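Long-range contact in adhesion and penetration protein autotransporter (Haemophilus influenzae, PDB 3SYJ), which promotes adherence to and invasion of host cells, drives bacterial aggregation, and probably acts as a serine protease: residues E228-R239 with E248-D260. Residues are numbered along the deposited sequence; the frame is centred on the assembly and turned at random.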
loop_
_atom_site.group_PDB
_atom_site.type_symbol
_atom_site.label_atom_id
_atom_site.label_comp_id
_atom_site.label_asym_id
_atom_site.label_seq_id
_atom_site.Cartn_x
_atom_site.Cartn_y
_atom_site.Cartn_z
ATOM N N GLU A 228 -44.986 15.036 35.903
ATOM C CA GLU A 228 -45.398 13.644 35.987
ATOM C C GLU A 228 -45.770 13.138 34.590
ATOM O O GLU A 228 -45.280 12.095 34.152
ATOM C CB GLU A 228 -46.544 13.509 36.992
ATOM C CG GLU A 228 -46.356 14.443 38.193
ATOM C CD GLU A 228 -47.239 14.106 39.388
ATOM O OE1 GLU A 228 -48.450 13.857 39.197
ATOM O OE2 GLU A 228 -46.717 14.100 40.527
ATOM N N LYS A 229 -46.594 13.905 33.876
ATOM C CA LYS A 229 -46.987 13.564 32.509
ATOM C C LYS A 229 -45.889 13.858 31.485
ATOM O O LYS A 229 -45.876 13.278 30.399
ATOM C CB LYS A 229 -48.253 14.325 32.100
ATOM C CG LYS A 229 -49.466 14.141 33.004
ATOM C CD LYS A 229 -50.668 14.873 32.415
ATOM C CE LYS A 229 -51.813 15.032 33.404
ATOM N NZ LYS A 229 -52.510 13.758 33.723
ATOM N N GLN A 230 -44.981 14.766 31.837
ATOM C CA GLN A 230 -43.958 15.247 30.910
ATOM C C GLN A 230 -44.567 16.009 29.735
ATOM O O GLN A 230 -44.173 15.824 28.584
ATOM C CB GLN A 230 -43.087 14.098 30.401
ATOM C CG GLN A 230 -42.323 13.387 31.495
ATOM C CD GLN A 230 -40.967 12.904 31.029
ATOM O OE1 GLN A 230 -40.852 12.200 30.017
ATOM N NE2 GLN A 230 -39.922 13.290 31.763
ATOM N N LYS A 231 -45.522 16.876 30.041
ATOM C CA LYS A 231 -46.267 17.591 29.020
ATOM C C LYS A 231 -46.263 19.055 29.361
ATOM O O LYS A 231 -46.381 19.416 30.527
ATOM C CB LYS A 231 -47.732 17.155 29.033
ATOM C CG LYS A 231 -48.134 16.110 28.026
ATOM C CD LYS A 231 -49.647 15.894 28.076
ATOM C CE LYS A 231 -50.136 15.186 26.823
ATOM N NZ LYS A 231 -49.519 13.835 26.653
ATOM N N TRP A 232 -46.155 19.903 28.349
ATOM C CA TRP A 232 -46.605 21.271 28.517
ATOM C C TRP A 232 -48.124 21.276 28.346
ATOM O O TRP A 232 -48.668 20.605 27.464
ATOM C CB TRP A 232 -45.928 22.206 27.516
ATOM C CG TRP A 232 -44.511 22.576 27.880
ATOM C CD1 TRP A 232 -43.358 22.055 27.353
ATOM C CD2 TRP A 232 -44.101 23.552 28.849
ATOM N NE1 TRP A 232 -42.256 22.650 27.936
ATOM C CE2 TRP A 232 -42.686 23.573 28.858
ATOM C CE3 TRP A 232 -44.793 24.413 29.711
ATOM C CZ2 TRP A 232 -41.952 24.424 29.687
ATOM C CZ3 TRP A 232 -44.053 25.262 30.544
ATOM C CH2 TRP A 232 -42.655 25.256 30.521
ATOM N N LEU A 233 -48.811 21.997 29.221
ATOM C CA LEU A 233 -50.261 22.139 29.136
ATOM C C LEU A 233 -50.563 23.614 29.158
ATOM O O LEU A 233 -49.826 24.381 29.787
ATOM C CB LEU A 233 -50.942 21.475 30.336
ATOM C CG LEU A 233 -50.796 19.960 30.465
ATOM C CD1 LEU A 233 -50.958 19.509 31.900
ATOM C CD2 LEU A 233 -51.818 19.285 29.591
ATOM N N ILE A 234 -51.620 24.035 28.477
ATOM C CA ILE A 234 -52.056 25.402 28.672
ATOM C C ILE A 234 -52.790 25.436 30.006
ATOM O O ILE A 234 -53.623 24.570 30.284
ATOM C CB ILE A 234 -52.927 25.968 27.521
ATOM C CG1 ILE A 234 -53.359 27.395 27.879
ATOM C CG2 ILE A 234 -54.130 25.085 27.253
ATOM C CD1 ILE A 234 -53.952 28.173 26.745
ATOM N N ASN A 235 -52.456 26.414 30.846
ATOM C CA ASN A 235 -53.016 26.478 32.192
ATOM C C ASN A 235 -54.045 27.586 32.334
ATOM O O ASN A 235 -55.019 27.444 33.058
ATOM C CB ASN A 235 -51.898 26.634 33.225
ATOM C CG ASN A 235 -52.403 26.582 34.663
ATOM O OD1 ASN A 235 -53.381 25.895 34.978
ATOM N ND2 ASN A 235 -51.727 27.307 35.542
ATOM N N GLY A 236 -53.835 28.695 31.639
ATOM C CA GLY A 236 -54.762 29.800 31.754
ATOM C C GLY A 236 -54.583 30.848 30.685
ATOM O O GLY A 236 -53.653 30.778 29.868
ATOM N N ILE A 237 -55.483 31.823 30.686
ATOM C CA ILE A 237 -55.395 32.934 29.746
ATOM C C ILE A 237 -55.339 34.261 30.501
ATOM O O ILE A 237 -56.040 34.451 31.501
ATOM C CB ILE A 237 -56.582 32.926 28.780
ATOM C CG1 ILE A 237 -57.899 32.897 29.562
ATOM C CG2 ILE A 237 -56.485 31.711 27.854
ATOM C CD1 ILE A 237 -59.128 33.023 28.678
ATOM N N LEU A 238 -54.492 35.171 30.032
ATOM C CA LEU A 238 -54.273 36.417 30.752
ATOM C C LEU A 238 -55.517 37.288 30.715
ATOM O O LEU A 238 -56.074 37.548 29.651
ATOM C CB LEU A 238 -53.050 37.178 30.220
ATOM C CG LEU A 238 -52.570 38.381 31.046
ATOM C CD1 LEU A 238 -51.067 38.588 30.983
ATOM C CD2 LEU A 238 -53.289 39.638 30.602
ATOM N N ARG A 239 -55.957 37.716 31.893
ATOM C CA ARG A 239 -57.060 38.657 32.003
ATOM C C ARG A 239 -56.674 39.856 32.863
ATOM O O ARG A 239 -56.653 40.987 32.378
ATOM C CB ARG A 239 -58.292 37.985 32.595
ATOM C CG ARG A 239 -59.243 38.990 33.207
ATOM C CD ARG A 239 -60.640 38.454 33.272
ATOM N NE ARG A 239 -61.610 39.489 32.946
ATOM C CZ ARG A 239 -62.226 40.241 33.848
ATOM N NH1 ARG A 239 -61.971 40.066 35.137
ATOM N NH2 ARG A 239 -63.093 41.167 33.458
ATOM N N GLU A 248 -47.561 42.472 37.871
ATOM C CA GLU A 248 -48.478 41.411 38.300
ATOM C C GLU A 248 -49.668 41.171 37.351
ATOM O O GLU A 248 -50.172 42.098 36.719
ATOM C CB GLU A 248 -48.958 41.681 39.727
ATOM C CG GLU A 248 -49.876 40.630 40.289
ATOM C CD GLU A 248 -50.712 41.181 41.424
ATOM O OE1 GLU A 248 -51.319 42.262 41.232
ATOM O OE2 GLU A 248 -50.757 40.541 42.500
ATOM N N ASN A 249 -50.118 39.921 37.261
ATOM C CA ASN A 249 -51.212 39.585 36.344
ATOM C C ASN A 249 -52.172 38.525 36.876
ATOM O O ASN A 249 -51.762 37.580 37.549
ATOM C CB ASN A 249 -50.666 39.124 34.986
ATOM C CG ASN A 249 -49.839 40.181 34.293
ATOM O OD1 ASN A 249 -50.369 41.176 33.796
ATOM N ND2 ASN A 249 -48.530 39.959 34.233
ATOM N N GLY A 250 -53.453 38.678 36.555
ATOM C CA GLY A 250 -54.436 37.656 36.863
ATOM C C GLY A 250 -54.719 36.792 35.648
ATOM O O GLY A 250 -54.751 37.287 34.518
ATOM N N PHE A 251 -54.926 35.500 35.882
ATOM C CA PHE A 251 -55.200 34.551 34.810
ATOM C C PHE A 251 -56.485 33.800 35.064
ATOM O O PHE A 251 -56.729 33.334 36.174
ATOM C CB PHE A 251 -54.051 33.548 34.681
ATOM C CG PHE A 251 -52.767 34.173 34.252
ATOM C CD1 PHE A 251 -52.468 34.302 32.911
ATOM C CD2 PHE A 251 -51.876 34.672 35.190
ATOM C CE1 PHE A 251 -51.296 34.892 32.508
ATOM C CE2 PHE A 251 -50.695 35.267 34.797
ATOM C CZ PHE A 251 -50.405 35.380 33.451
ATOM N N GLN A 252 -57.307 33.683 34.031
ATOM C CA GLN A 252 -58.447 32.781 34.081
ATOM C C GLN A 252 -57.985 31.378 33.675
ATOM O O GLN A 252 -57.483 31.184 32.566
ATOM C CB GLN A 252 -59.547 33.269 33.143
ATOM C CG GLN A 252 -60.198 34.559 33.594
ATOM C CD GLN A 252 -60.919 34.403 34.908
ATOM O OE1 GLN A 252 -60.507 34.959 35.920
ATOM N NE2 GLN A 252 -61.996 33.634 34.903
ATOM N N LEU A 253 -58.134 30.409 34.575
ATOM C CA LEU A 253 -57.738 29.035 34.281
ATOM C C LEU A 253 -58.536 28.483 33.097
ATOM O O LEU A 253 -59.653 28.923 32.842
ATOM C CB LEU A 253 -57.913 28.143 35.515
ATOM C CG LEU A 253 -57.101 28.528 36.761
ATOM C CD1 LEU A 253 -57.351 27.535 37.885
ATOM C CD2 LEU A 253 -55.613 28.620 36.464
ATOM N N VAL A 254 -57.959 27.534 32.362
ATOM C CA VAL A 254 -58.650 26.982 31.197
ATOM C C VAL A 254 -59.761 26.042 31.637
ATOM O O VAL A 254 -59.651 25.383 32.673
ATOM C CB VAL A 254 -57.690 26.246 30.239
ATOM C CG1 VAL A 254 -56.745 27.245 29.568
ATOM C CG2 VAL A 254 -56.918 25.163 30.986
ATOM N N ARG A 255 -60.820 25.973 30.836
ATOM C CA ARG A 255 -62.021 25.238 31.214
ATOM C C ARG A 255 -62.272 24.010 30.332
ATOM O O ARG A 255 -62.930 24.089 29.305
ATOM C CB ARG A 255 -63.217 26.191 31.235
ATOM C CG ARG A 255 -62.925 27.418 32.101
ATOM C CD ARG A 255 -64.052 28.435 32.128
ATOM N NE ARG A 255 -63.609 29.687 32.738
ATOM C CZ ARG A 255 -64.228 30.852 32.584
ATOM N NH1 ARG A 255 -65.324 30.927 31.852
ATOM N NH2 ARG A 255 -63.748 31.943 33.159
ATOM N N LYS A 256 -61.737 22.873 30.763
ATOM C CA LYS A 256 -61.773 21.639 29.990
ATOM C C LYS A 256 -63.194 21.090 29.816
ATOM O O LYS A 256 -63.526 20.536 28.771
ATOM C CB LYS A 256 -60.891 20.597 30.677
ATOM C CG LYS A 256 -60.657 19.319 29.898
ATOM C CD LYS A 256 -59.316 19.356 29.189
ATOM C CE LYS A 256 -58.764 17.951 28.967
ATOM N NZ LYS A 256 -58.467 17.248 30.253
ATOM N N SER A 257 -64.029 21.239 30.842
ATOM C CA SER A 257 -65.398 20.728 30.794
ATOM C C SER A 257 -66.269 21.562 29.880
ATOM O O SER A 257 -67.161 21.043 29.213
ATOM C CB SER A 257 -66.023 20.699 32.187
ATOM O OG SER A 257 -65.762 19.465 32.829
ATOM N N TYR A 258 -66.021 22.863 29.871
ATOM C CA TYR A 258 -66.762 23.753 28.998
ATOM C C TYR A 258 -66.380 23.455 27.565
ATOM O O TYR A 258 -67.237 23.380 26.686
ATOM C CB TYR A 258 -66.450 25.203 29.336
ATOM C CG TYR A 258 -66.978 26.220 28.357
ATOM C CD1 TYR A 258 -68.343 26.436 28.216
ATOM C CD2 TYR A 258 -66.108 26.995 27.600
ATOM C CE1 TYR A 258 -68.829 27.388 27.334
ATOM C CE2 TYR A 258 -66.581 27.949 26.722
ATOM C CZ TYR A 258 -67.943 28.141 26.592
ATOM O OH TYR A 258 -68.415 29.088 25.714
ATOM N N PHE A 259 -65.090 23.269 27.323
ATOM C CA PHE A 259 -64.659 22.977 25.969
ATOM C C PHE A 259 -65.290 21.684 25.460
ATOM O O PHE A 259 -65.692 21.607 24.304
ATOM C CB PHE A 259 -63.146 22.871 25.859
ATOM C CG PHE A 259 -62.700 22.379 24.523
ATOM C CD1 PHE A 259 -62.726 23.220 23.424
ATOM C CD2 PHE A 259 -62.311 21.060 24.348
ATOM C CE1 PHE A 259 -62.339 22.767 22.176
ATOM C CE2 PHE A 259 -61.925 20.603 23.104
ATOM C CZ PHE A 259 -61.942 21.462 22.017
ATOM N N ASP A 260 -65.368 20.674 26.324
ATOM C CA ASP A 260 -65.979 19.399 25.964
ATOM C C ASP A 260 -67.427 19.585 25.535
ATOM O O ASP A 260 -67.891 18.931 24.603
ATOM C CB ASP A 260 -65.888 18.394 27.119
ATOM C CG ASP A 260 -64.484 17.835 27.295
ATOM O OD1 ASP A 260 -63.626 18.101 26.424
ATOM O OD2 ASP A 260 -64.237 17.130 28.304
#
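Strands 231-238 and 249-253 pair antiparallel, their axes passing at 126°, through two bonds between Ile237 and Gln252, with Ile237 N donating to Gln252 O at 2.8 Å and Gln252 N returning one to Ile237 O, and a third from Arg239 N to Gly250 O. The pairing is short, and the chains diverge on the N-terminal side of Asn235, past Val254. On one face of the sheet Phe251 reaches across to its partner: chi1 of -65° sets CG anti to the carbonyl carbon and brings CD1 and CE1 up to Leu238, where Phe251 CE1 meets Leu238 CB at 3.7 Å, while Ile237 C lies at the ring's edge. Leu238, which also sets CD1 against the side chain of Asn249, lies close to Ser218, the active-site serine by similarity.

The two strands are neighbouring inner members of an antiparallel sheet, between strands 221-226 and 193-196, in the S6-family protease domain (PA clan, chymotrypsin-like) of the passenger. Asn235 and Gly236 form a classic beta bulge in strand 231-238, both facing Met222 of strand 221-226, and Gly236 CA lies against Gln252 O. The opposite face carries Ile237 and Gln252, where Ile237 CG1 approaches Gln252 CB. Arg239 runs alongside Gln252, its CD 3.9 Å from Gln252 CG, and its NE makes a salt bridge with Asp115, the probable acid of a Ser-His-Asp triad. Where the strands separate, Val254 N still finds Asn235 O (3.0 Å), but from above the carbonyl plane, 42° out of it. There Val254 CG1 packs on Ile234 CG1 at 3.8 Å and Val254 CG2 touches Ile234 O. Leu253 CD2 lies beside Asn235 OD1, an oxygen hydrogen-bonded to Thr134 OG1.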